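Local coordinates for NAD-dependent epimerase/dehydratase domain-containing protein (Ruegeria pomeroyi DSS-3, PDB 3IUS) that is of unknown function but probably binds a nicotinamide dinucleotide in a Rossmann-type domain, at residues I173-S181 and F248-R256; D210-Y221 and L268-E278. One frame throughout, in Å; residues are numbered along the deposited sequence.

From the N terminus the chain first builds most of the parallel Rossmann sheet, and the parts joined here all follow it. Segment 173-181 comes first and runs from strand 172-174 toward strand 182-184; 210-221 follows strand 204-207 and enters helix 215-226. Interaction 1 closes when 248-256 returns across 66 intervening residues, tying the connection before strand 182-184 to the loop that leads into strand 254-255. Interaction 2 closes across 46, when 268-278 brings helix 273-282 against helix 215-226 and the loop before it. Because the segments alternate, the two closures cross and do not nest. Their centres lie about 14 Å apart, and they touch: F180 N lies 2.7 Å from V213 O, a probable hydrogen bond.

Interaction 1 of 2, residues I173-S181 and F248-R256; sequences IIKPGQVFS and FYSENKRVR
Aromatic contacts gather on the Y249 ring, which is held between I173 and F180. CG2 of I173 sits 4.2 Å from the ring centroid, a CH-pi contact over one face; CZ of F180 stands over the centre of the opposite face. The F180-Y249 pair is T-shaped, planes at 63°, with F180 giving its edge. That same F180 ring brings CE1 to 3.1 Å from F248 O, near the ring plane.

The hydrogen bonds come chiefly from side chains gripping backbone. K175 NZ donates to Y249 O at 2.8 Å, almost in line with the carbonyl bond. Q178 NE2 reaches E251 O in a straight bond (N-H...O 175°) that lies in its own amide plane, and also donates to V179 O; CG stands opposite the backbone N (chi1 -175°) and the bend at chi2 carries the amide across. Both segments lie outside the main parallel sheet of the Rossmann-type fold, probably toward its substrate side: a type II turn, K175 to Q178, follows strand 172-174, and strand 254-255 pairs with 114-115. N252 spans the turn's exit, its OD1 accepting from V179 N at 3.0 Å and its ND2 donating weakly to G177 O.

R254 NH2 reaches back to G177 O through water 1, and CG2 of V179 covers one guanidinium face; NH1 binds G112 O. At the far end, V255 CG2 meets S181 OG at 3.7 Å.

Interaction 2 of 2, residues D210-Y221 and L268-E278; sequences DEPVPPQDVIAY and LKYPNYRVGLE
The Y273 ring has V213 CG2 over one face, 3.9 Å from its centroid in a CH-pi contact, and R274 CG over the opposite face, toward the rim, with Y221 CB and E211 OE2 at its edge. Y221 in turn carries R274 CG over a face, 3.8 Å from the ring centroid, while L277 CD2 borders its edge; one methylene thus serves both tyrosines. Y221 is a knob in a hole formed by Y273, R274, L277 and E278, where the axes of 215-221 and 273-278 run at 33° and approach to 10.6 Å. The Y221 ring reaches that hole because its chi1 of -165° swings CG opposite the backbone N. V218 CG1 adds an apolar contact to L277 CD2 at 3.9 Å.

R274 grips E211 end-on, NH1 to OE2 at 2.9 Å and NH2 to OE1 at 3.1 Å. The first bond is straight (177°) and in the guanidinium plane; the second is bent. Replacing R274 by alanine removes both donors and the shared methylene, which would probably leave the E211 carboxylate without its countercharge and open a gap between the two tyrosine rings.

N272 is the N-cap of helix 273-282, its OD1 accepting from V275 N and, weakly, R274 N. Beside the cap, D210 N donates to P271 O at 2.8 Å, joining the loops that lead into the helices. Water 5 bridges D217 OD2 and Y273 OH, 2.7 Å from the hydroxyl.

Interaction 1 of 2, residues I173-S181 and F248-R256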
loop_
_atom_site.group_PDB
_atom_site.type_symbol
_atom_site.label_atom_id
_atom_site.label_comp_id
_atom_site.label_asym_id
_atom_site.label_seq_id
_atom_site.Cartn_x
_atom_site.Cartn_y
_atom_site.Cartn_z
ATOM N N ILE A 173 11.122 14.321 14.008
ATOM C CA ILE A 173 12.199 14.731 13.116
ATOM C C ILE A 173 11.724 15.854 12.205
ATOM O O ILE A 173 10.755 15.691 11.456
ATOM C CB ILE A 173 12.685 13.561 12.234
ATOM C CG1 ILE A 173 13.020 12.336 13.087
ATOM C CG2 ILE A 173 13.868 13.990 11.382
ATOM C CD1 ILE A 173 14.108 12.575 14.108
ATOM N N ILE A 174 12.422 16.984 12.249
ATOM C CA ILE A 174 12.030 18.158 11.472
ATOM C C ILE A 174 12.901 18.386 10.232
ATOM O O ILE A 174 14.031 18.837 10.336
ATOM C CB ILE A 174 12.050 19.431 12.345
ATOM C CG1 ILE A 174 11.306 19.190 13.656
ATOM C CG2 ILE A 174 11.438 20.608 11.595
ATOM C CD1 ILE A 174 9.848 18.854 13.460
ATOM N N LYS A 175 12.373 18.066 9.050
ATOM C CA LYS A 175 13.045 18.403 7.804
ATOM C C LYS A 175 12.229 19.505 7.142
ATOM O O LYS A 175 11.044 19.310 6.861
ATOM C CB LYS A 175 13.091 17.189 6.871
ATOM C CG LYS A 175 13.644 17.484 5.483
ATOM C CD LYS A 175 15.154 17.376 5.454
ATOM C CE LYS A 175 15.720 17.744 4.093
ATOM N NZ LYS A 175 15.210 16.881 3.000
ATOM N N PRO A 176 12.855 20.664 6.890
ATOM C CA PRO A 176 12.120 21.821 6.378
ATOM C C PRO A 176 11.395 21.478 5.084
ATOM O O PRO A 176 12.008 20.915 4.177
ATOM C CB PRO A 176 13.226 22.845 6.098
ATOM C CG PRO A 176 14.357 22.430 6.959
ATOM C CD PRO A 176 14.299 20.935 6.994
ATOM N N GLY A 177 10.106 21.797 5.032
ATOM C CA GLY A 177 9.301 21.586 3.838
ATOM C C GLY A 177 8.818 20.164 3.642
ATOM O O GLY A 177 7.979 19.916 2.780
ATOM N N GLN A 178 9.347 19.227 4.424
ATOM C CA GLN A 178 9.029 17.810 4.232
ATOM C C GLN A 178 7.570 17.464 4.516
ATOM O O GLN A 178 7.021 17.827 5.542
ATOM C CB GLN A 178 9.929 16.925 5.094
ATOM C CG GLN A 178 9.727 15.441 4.847
ATOM C CD GLN A 178 10.390 14.978 3.570
ATOM O OE1 GLN A 178 11.553 15.274 3.324
ATOM N NE2 GLN A 178 9.650 14.251 2.748
ATOM N N VAL A 179 6.943 16.761 3.584
ATOM C CA VAL A 179 5.641 16.181 3.847
ATOM C C VAL A 179 5.674 14.714 3.425
ATOM O O VAL A 179 6.477 14.326 2.567
ATOM C CB VAL A 179 4.533 16.918 3.082
ATOM C CG1 VAL A 179 4.453 18.373 3.517
ATOM C CG2 VAL A 179 4.783 16.825 1.584
ATOM N N PHE A 180 4.813 13.900 4.031
ATOM C CA PHE A 180 4.649 12.510 3.613
ATOM C C PHE A 180 3.213 12.223 3.184
ATOM O O PHE A 180 2.270 12.838 3.675
ATOM C CB PHE A 180 5.054 11.543 4.724
ATOM C CG PHE A 180 6.528 11.501 4.983
ATOM C CD1 PHE A 180 7.431 11.503 3.934
ATOM C CD2 PHE A 180 7.011 11.427 6.277
ATOM C CE1 PHE A 180 8.793 11.452 4.172
ATOM C CE2 PHE A 180 8.372 11.375 6.523
ATOM C CZ PHE A 180 9.263 11.392 5.469
ATOM N N SER A 181 3.043 11.295 2.253
ATOM C CA SER A 181 1.705 10.902 1.870
ATOM C C SER A 181 1.237 9.727 2.712
ATOM O O SER A 181 2.010 8.807 3.005
ATOM C CB SER A 181 1.664 10.510 0.391
ATOM O OG SER A 181 2.298 11.493 -0.394
ATOM N N PHE A 248 14.308 8.277 3.810
ATOM C CA PHE A 248 12.898 8.654 3.724
ATOM C C PHE A 248 12.707 10.165 3.694
ATOM O O PHE A 248 11.655 10.660 3.285
ATOM C CB PHE A 248 12.098 8.037 4.871
ATOM C CG PHE A 248 11.996 6.543 4.798
ATOM C CD1 PHE A 248 11.486 5.927 3.665
ATOM C CD2 PHE A 248 12.407 5.755 5.858
ATOM C CE1 PHE A 248 11.390 4.550 3.589
ATOM C CE2 PHE A 248 12.312 4.376 5.791
ATOM C CZ PHE A 248 11.802 3.774 4.654
ATOM N N TYR A 249 13.730 10.891 4.125
ATOM C CA TYR A 249 13.690 12.344 4.138
ATOM C C TYR A 249 14.494 12.924 2.980
ATOM O O TYR A 249 14.839 14.106 2.987
ATOM C CB TYR A 249 14.227 12.876 5.472
ATOM C CG TYR A 249 13.297 12.658 6.644
ATOM C CD1 TYR A 249 12.375 13.631 7.019
ATOM C CD2 TYR A 249 13.336 11.479 7.379
ATOM C CE1 TYR A 249 11.522 13.436 8.091
ATOM C CE2 TYR A 249 12.486 11.277 8.455
ATOM C CZ TYR A 249 11.580 12.256 8.804
ATOM O OH TYR A 249 10.736 12.056 9.871
ATOM N N SER A 250 14.787 12.093 1.985
ATOM C CA SER A 250 15.610 12.519 0.856
ATOM C C SER A 250 14.774 12.786 -0.390
ATOM O O SER A 250 15.303 13.198 -1.416
ATOM C CB SER A 250 16.676 11.469 0.535
ATOM O OG SER A 250 16.083 10.288 0.022
ATOM N N GLU A 251 13.474 12.542 -0.294
ATOM C CA GLU A 251 12.566 12.785 -1.408
ATOM C C GLU A 251 11.323 13.481 -0.886
ATOM O O GLU A 251 10.755 13.069 0.120
ATOM C CB GLU A 251 12.153 11.469 -2.070
ATOM C CG GLU A 251 13.270 10.736 -2.776
ATOM C CD GLU A 251 12.788 9.473 -3.462
ATOM O OE1 GLU A 251 11.816 8.859 -2.972
ATOM O OE2 GLU A 251 13.381 9.094 -4.494
ATOM N N ASN A 252 10.889 14.523 -1.583
ATOM C CA ASN A 252 9.697 15.244 -1.172
ATOM C C ASN A 252 8.791 15.523 -2.364
ATOM O O ASN A 252 9.226 16.123 -3.333
ATOM C CB ASN A 252 10.088 16.550 -0.488
ATOM C CG ASN A 252 8.941 17.173 0.269
ATOM O OD1 ASN A 252 8.135 16.474 0.886
ATOM N ND2 ASN A 252 8.851 18.492 0.215
ATOM N N LYS A 253 7.537 15.086 -2.277
ATOM C CA LYS A 253 6.549 15.382 -3.309
ATOM C C LYS A 253 5.133 15.395 -2.728
ATOM O O LYS A 253 4.923 15.015 -1.580
ATOM C CB LYS A 253 6.646 14.367 -4.448
ATOM C CG LYS A 253 6.044 13.000 -4.139
ATOM C CD LYS A 253 7.039 12.061 -3.501
ATOM C CE LYS A 253 6.423 10.688 -3.259
ATOM N NZ LYS A 253 7.314 9.835 -2.430
ATOM N N ARG A 254 4.166 15.839 -3.526
ATOM C CA ARG A 254 2.767 15.788 -3.137
ATOM C C ARG A 254 2.078 15.030 -4.252
ATOM O O ARG A 254 2.347 15.290 -5.420
ATOM C CB ARG A 254 2.189 17.200 -2.992
ATOM C CG ARG A 254 2.659 17.925 -1.728
ATOM C CD ARG A 254 2.125 19.349 -1.704
ATOM N NE ARG A 254 2.338 19.998 -0.409
ATOM C CZ ARG A 254 3.485 20.549 -0.047
ATOM N NH1 ARG A 254 4.523 20.516 -0.870
ATOM N NH2 ARG A 254 3.597 21.129 1.142
ATOM N N VAL A 255 1.241 14.061 -3.889
ATOM C CA VAL A 255 0.689 13.138 -4.874
ATOM C C VAL A 255 -0.800 13.367 -5.083
ATOM O O VAL A 255 -1.572 13.369 -4.124
ATOM C CB VAL A 255 0.916 11.667 -4.446
ATOM C CG1 VAL A 255 0.436 10.715 -5.537
ATOM C CG2 VAL A 255 2.397 11.430 -4.110
ATOM N N ARG A 256 -1.195 13.532 -6.347
ATOM C CA ARG A 256 -2.596 13.709 -6.726
ATOM C C ARG A 256 -3.335 12.373 -6.673
ATOM O O ARG A 256 -2.785 11.337 -7.045
ATOM C CB ARG A 256 -2.716 14.282 -8.150
ATOM C CG ARG A 256 -2.135 15.674 -8.373
ATOM C CD ARG A 256 -2.924 16.768 -7.650
ATOM N NE ARG A 256 -2.408 18.099 -7.981
ATOM C CZ ARG A 256 -2.637 19.199 -7.266
ATOM N NH1 ARG A 256 -3.383 19.141 -6.176
ATOM N NH2 ARG A 256 -2.125 20.363 -7.651
HETATM O O HOH W 1 6.255 21.879 2.188
HETATM O O HOH W 2 6.994 13.412 0.134
HETATM O O HOH W 3 3.305 13.949 0.436
#

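Interaction 2 of 2, residues D210-Y221 and L268-E278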
loop_
_atom_site.group_PDB
_atom_site.type_symbol
_atom_site.label_atom_id
_atom_site.label_comp_id
_atom_site.label_asym_id
_atom_site.label_seq_id
_atom_site.Cartn_x
_atom_site.Cartn_y
_atom_site.Cartn_z
ATOM N N ASP A 210 -6.046 13.178 0.870
ATOM C CA ASP A 210 -6.105 14.530 0.325
ATOM C C ASP A 210 -5.067 15.498 0.878
ATOM O O ASP A 210 -4.916 16.606 0.363
ATOM C CB ASP A 210 -7.492 15.127 0.561
ATOM C CG ASP A 210 -8.543 14.529 -0.347
ATOM O OD1 ASP A 210 -8.165 13.815 -1.291
ATOM O OD2 ASP A 210 -9.741 14.773 -0.106
ATOM N N GLU A 211 -4.361 15.095 1.927
ATOM C CA GLU A 211 -3.546 16.052 2.660
ATOM C C GLU A 211 -2.127 15.571 2.960
ATOM O O GLU A 211 -1.877 14.944 3.996
ATOM C CB GLU A 211 -4.252 16.464 3.951
ATOM C CG GLU A 211 -3.506 17.514 4.745
ATOM C CD GLU A 211 -4.337 18.101 5.869
ATOM O OE1 GLU A 211 -5.565 17.888 5.882
ATOM O OE2 GLU A 211 -3.756 18.782 6.739
ATOM N N PRO A 212 -1.195 15.852 2.037
ATOM C CA PRO A 212 0.223 15.654 2.328
ATOM C C PRO A 212 0.530 16.333 3.647
ATOM O O PRO A 212 0.125 17.478 3.842
ATOM C CB PRO A 212 0.909 16.393 1.189
ATOM C CG PRO A 212 -0.041 16.234 0.040
ATOM C CD PRO A 212 -1.426 16.239 0.630
ATOM N N VAL A 213 1.226 15.639 4.527
ATOM C CA VAL A 213 1.384 16.136 5.883
ATOM C C VAL A 213 2.802 15.943 6.398
ATOM O O VAL A 213 3.418 14.907 6.175
ATOM C CB VAL A 213 0.358 15.464 6.832
ATOM C CG1 VAL A 213 0.542 13.950 6.858
ATOM C CG2 VAL A 213 0.468 16.035 8.237
ATOM N N PRO A 214 3.338 16.960 7.082
ATOM C CA PRO A 214 4.623 16.795 7.764
ATOM C C PRO A 214 4.493 15.694 8.812
ATOM O O PRO A 214 3.549 15.728 9.601
ATOM C CB PRO A 214 4.832 18.152 8.444
ATOM C CG PRO A 214 4.009 19.115 7.633
ATOM C CD PRO A 214 2.805 18.326 7.205
ATOM N N PRO A 215 5.416 14.717 8.808
ATOM C CA PRO A 215 5.341 13.559 9.702
ATOM C C PRO A 215 5.244 13.997 11.162
ATOM O O PRO A 215 4.581 13.343 11.961
ATOM C CB PRO A 215 6.676 12.838 9.447
ATOM C CG PRO A 215 7.551 13.879 8.775
ATOM C CD PRO A 215 6.591 14.627 7.925
ATOM N N GLN A 216 5.885 15.112 11.486
ATOM C CA GLN A 216 5.890 15.603 12.870
ATOM C C GLN A 216 4.501 16.062 13.323
ATOM O O GLN A 216 4.222 16.129 14.521
ATOM C CB GLN A 216 6.921 16.725 13.060
ATOM C CG GLN A 216 6.646 18.013 12.286
ATOM C CD GLN A 216 7.279 18.011 10.900
ATOM O OE1 GLN A 216 7.467 16.961 10.303
ATOM N NE2 GLN A 216 7.622 19.193 10.396
ATOM N N ASP A 217 3.634 16.372 12.360
ATOM C CA ASP A 217 2.286 16.837 12.673
ATOM C C ASP A 217 1.387 15.667 13.051
ATOM O O ASP A 217 0.457 15.814 13.838
ATOM C CB ASP A 217 1.680 17.588 11.484
ATOM C CG ASP A 217 2.254 18.986 11.311
ATOM O OD1 ASP A 217 3.147 19.382 12.089
ATOM O OD2 ASP A 217 1.792 19.695 10.397
ATOM N N VAL A 218 1.644 14.504 12.465
ATOM C CA VAL A 218 0.845 13.334 12.791
ATOM C C VAL A 218 1.109 12.929 14.234
ATOM O O VAL A 218 0.182 12.753 15.033
ATOM C CB VAL A 218 1.139 12.176 11.848
ATOM C CG1 VAL A 218 0.283 10.973 12.212
ATOM C CG2 VAL A 218 0.865 12.603 10.419
ATOM N N ILE A 219 2.390 12.791 14.552
ATOM C CA ILE A 219 2.842 12.504 15.907
ATOM C C ILE A 219 2.267 13.515 16.895
ATOM O O ILE A 219 1.747 13.146 17.953
ATOM C CB ILE A 219 4.378 12.534 15.963
ATOM C CG1 ILE A 219 4.960 11.338 15.206
ATOM C CG2 ILE A 219 4.875 12.581 17.412
ATOM C CD1 ILE A 219 6.470 11.365 15.073
ATOM N N ALA A 220 2.357 14.795 16.549
ATOM C CA ALA A 220 1.819 15.838 17.412
ATOM C C ALA A 220 0.318 15.667 17.648
ATOM O O ALA A 220 -0.163 15.809 18.761
ATOM C CB ALA A 220 2.114 17.219 16.831
ATOM N N TYR A 221 -0.429 15.364 16.589
ATOM C CA TYR A 221 -1.880 15.272 16.715
ATOM C C TYR A 221 -2.306 14.067 17.550
ATOM O O TYR A 221 -3.275 14.138 18.308
ATOM C CB TYR A 221 -2.559 15.236 15.336
ATOM C CG TYR A 221 -4.044 15.498 15.419
ATOM C CD1 TYR A 221 -4.528 16.666 16.001
ATOM C CD2 TYR A 221 -4.967 14.581 14.926
ATOM C CE1 TYR A 221 -5.884 16.912 16.088
ATOM C CE2 TYR A 221 -6.323 14.819 15.013
ATOM C CZ TYR A 221 -6.777 15.989 15.586
ATOM O OH TYR A 221 -8.127 16.231 15.672
ATOM N N LEU A 268 -13.210 8.958 -0.411
ATOM C CA LEU A 268 -12.407 8.630 0.760
ATOM C C LEU A 268 -13.192 8.683 2.070
ATOM O O LEU A 268 -13.894 9.658 2.351
ATOM C CB LEU A 268 -11.199 9.561 0.850
ATOM C CG LEU A 268 -10.201 9.574 -0.308
ATOM C CD1 LEU A 268 -9.058 10.545 0.022
ATOM C CD2 LEU A 268 -9.679 8.166 -0.588
ATOM N N LYS A 269 -13.065 7.623 2.860
ATOM C CA LYS A 269 -13.646 7.570 4.199
ATOM C C LYS A 269 -12.837 8.460 5.122
ATOM O O LYS A 269 -13.372 9.067 6.053
ATOM C CB LYS A 269 -13.613 6.143 4.752
ATOM C CG LYS A 269 -14.527 5.149 4.061
ATOM C CD LYS A 269 -14.258 3.737 4.577
ATOM C CE LYS A 269 -15.419 2.792 4.289
ATOM N NZ LYS A 269 -15.586 2.498 2.836
ATOM N N TYR A 270 -11.536 8.514 4.875
ATOM C CA TYR A 270 -10.636 9.301 5.711
ATOM C C TYR A 270 -9.755 10.191 4.838
ATOM O O TYR A 270 -8.620 9.843 4.531
ATOM C CB TYR A 270 -9.781 8.392 6.599
ATOM C CG TYR A 270 -10.580 7.383 7.395
ATOM C CD1 TYR A 270 -11.303 7.770 8.518
ATOM C CD2 TYR A 270 -10.599 6.043 7.036
ATOM C CE1 TYR A 270 -12.038 6.848 9.252
ATOM C CE2 TYR A 270 -11.331 5.113 7.765
ATOM C CZ TYR A 270 -12.043 5.522 8.873
ATOM O OH TYR A 270 -12.766 4.598 9.596
ATOM N N PRO A 271 -10.286 11.353 4.433
ATOM C CA PRO A 271 -9.608 12.283 3.519
ATOM C C PRO A 271 -8.304 12.848 4.069
ATOM O O PRO A 271 -7.459 13.296 3.298
ATOM C CB PRO A 271 -10.637 13.413 3.350
ATOM C CG PRO A 271 -11.549 13.263 4.529
ATOM C CD PRO A 271 -11.656 11.796 4.723
ATOM N N ASN A 272 -8.142 12.824 5.388
ATOM C CA ASN A 272 -6.934 13.352 6.006
ATOM C C ASN A 272 -6.615 12.663 7.326
ATOM O O ASN A 272 -7.451 11.941 7.876
ATOM C CB ASN A 272 -7.015 14.879 6.179
ATOM C CG ASN A 272 -8.066 15.310 7.193
ATOM O OD1 ASN A 272 -7.875 15.174 8.410
ATOM N ND2 ASN A 272 -9.171 15.867 6.701
ATOM N N TYR A 273 -5.398 12.890 7.816
ATOM C CA TYR A 273 -4.877 12.201 8.996
ATOM C C TYR A 273 -5.636 12.563 10.264
ATOM O O TYR A 273 -5.703 11.764 11.194
ATOM C CB TYR A 273 -3.378 12.486 9.190
ATOM C CG TYR A 273 -3.078 13.872 9.704
ATOM C CD1 TYR A 273 -2.780 14.094 11.043
ATOM C CD2 TYR A 273 -3.091 14.963 8.853
ATOM C CE1 TYR A 273 -2.510 15.366 11.510
ATOM C CE2 TYR A 273 -2.827 16.229 9.310
ATOM C CZ TYR A 273 -2.537 16.427 10.640
ATOM O OH TYR A 273 -2.279 17.697 11.080
ATOM N N ARG A 274 -6.197 13.768 10.310
ATOM C CA ARG A 274 -6.933 14.193 11.496
ATOM C C ARG A 274 -8.218 13.394 11.688
ATOM O O ARG A 274 -8.502 12.953 12.792
ATOM C CB ARG A 274 -7.203 15.704 11.500
ATOM C CG ARG A 274 -5.953 16.551 11.799
ATOM C CD ARG A 274 -6.254 18.048 11.796
ATOM N NE ARG A 274 -6.949 18.467 10.578
ATOM C CZ ARG A 274 -6.351 18.656 9.403
ATOM N NH1 ARG A 274 -5.046 18.458 9.291
ATOM N NH2 ARG A 274 -7.056 19.036 8.345
ATOM N N VAL A 275 -8.993 13.194 10.623
ATOM C CA VAL A 275 -10.220 12.414 10.762
ATOM C C VAL A 275 -9.903 10.928 10.917
ATOM O O VAL A 275 -10.595 10.209 11.645
ATOM C CB VAL A 275 -11.211 12.647 9.597
ATOM C CG1 VAL A 275 -11.884 14.009 9.744
ATOM C CG2 VAL A 275 -10.507 12.545 8.277
ATOM N N GLY A 276 -8.850 10.476 10.240
ATOM C CA GLY A 276 -8.393 9.105 10.385
ATOM C C GLY A 276 -7.935 8.812 11.808
ATOM O O GLY A 276 -8.290 7.787 12.395
ATOM N N LEU A 277 -7.140 9.714 12.365
ATOM C CA LEU A 277 -6.622 9.536 13.722
ATOM C C LEU A 277 -7.700 9.586 14.802
ATOM O O LEU A 277 -7.640 8.842 15.787
ATOM C CB LEU A 277 -5.518 10.555 14.033
ATOM C CG LEU A 277 -4.076 10.046 13.943
ATOM C CD1 LEU A 277 -3.842 9.390 12.615
ATOM C CD2 LEU A 277 -3.050 11.156 14.180
ATOM N N GLU A 278 -8.670 10.476 14.637
ATOM C CA GLU A 278 -9.757 10.579 15.599
ATOM C C GLU A 278 -10.563 9.282 15.639
ATOM O O GLU A 278 -10.935 8.811 16.710
ATOM C CB GLU A 278 -10.647 11.779 15.279
ATOM C CG GLU A 278 -9.882 13.092 15.254
ATOM C CD GLU A 278 -10.759 14.289 14.949
ATOM O OE1 GLU A 278 -11.477 14.747 15.865
ATOM O OE2 GLU A 278 -10.718 14.778 13.799
HETATM O O HOH W 4 -3.382 13.267 5.783
HETATM O O HOH W 5 -0.922 19.291 9.451
#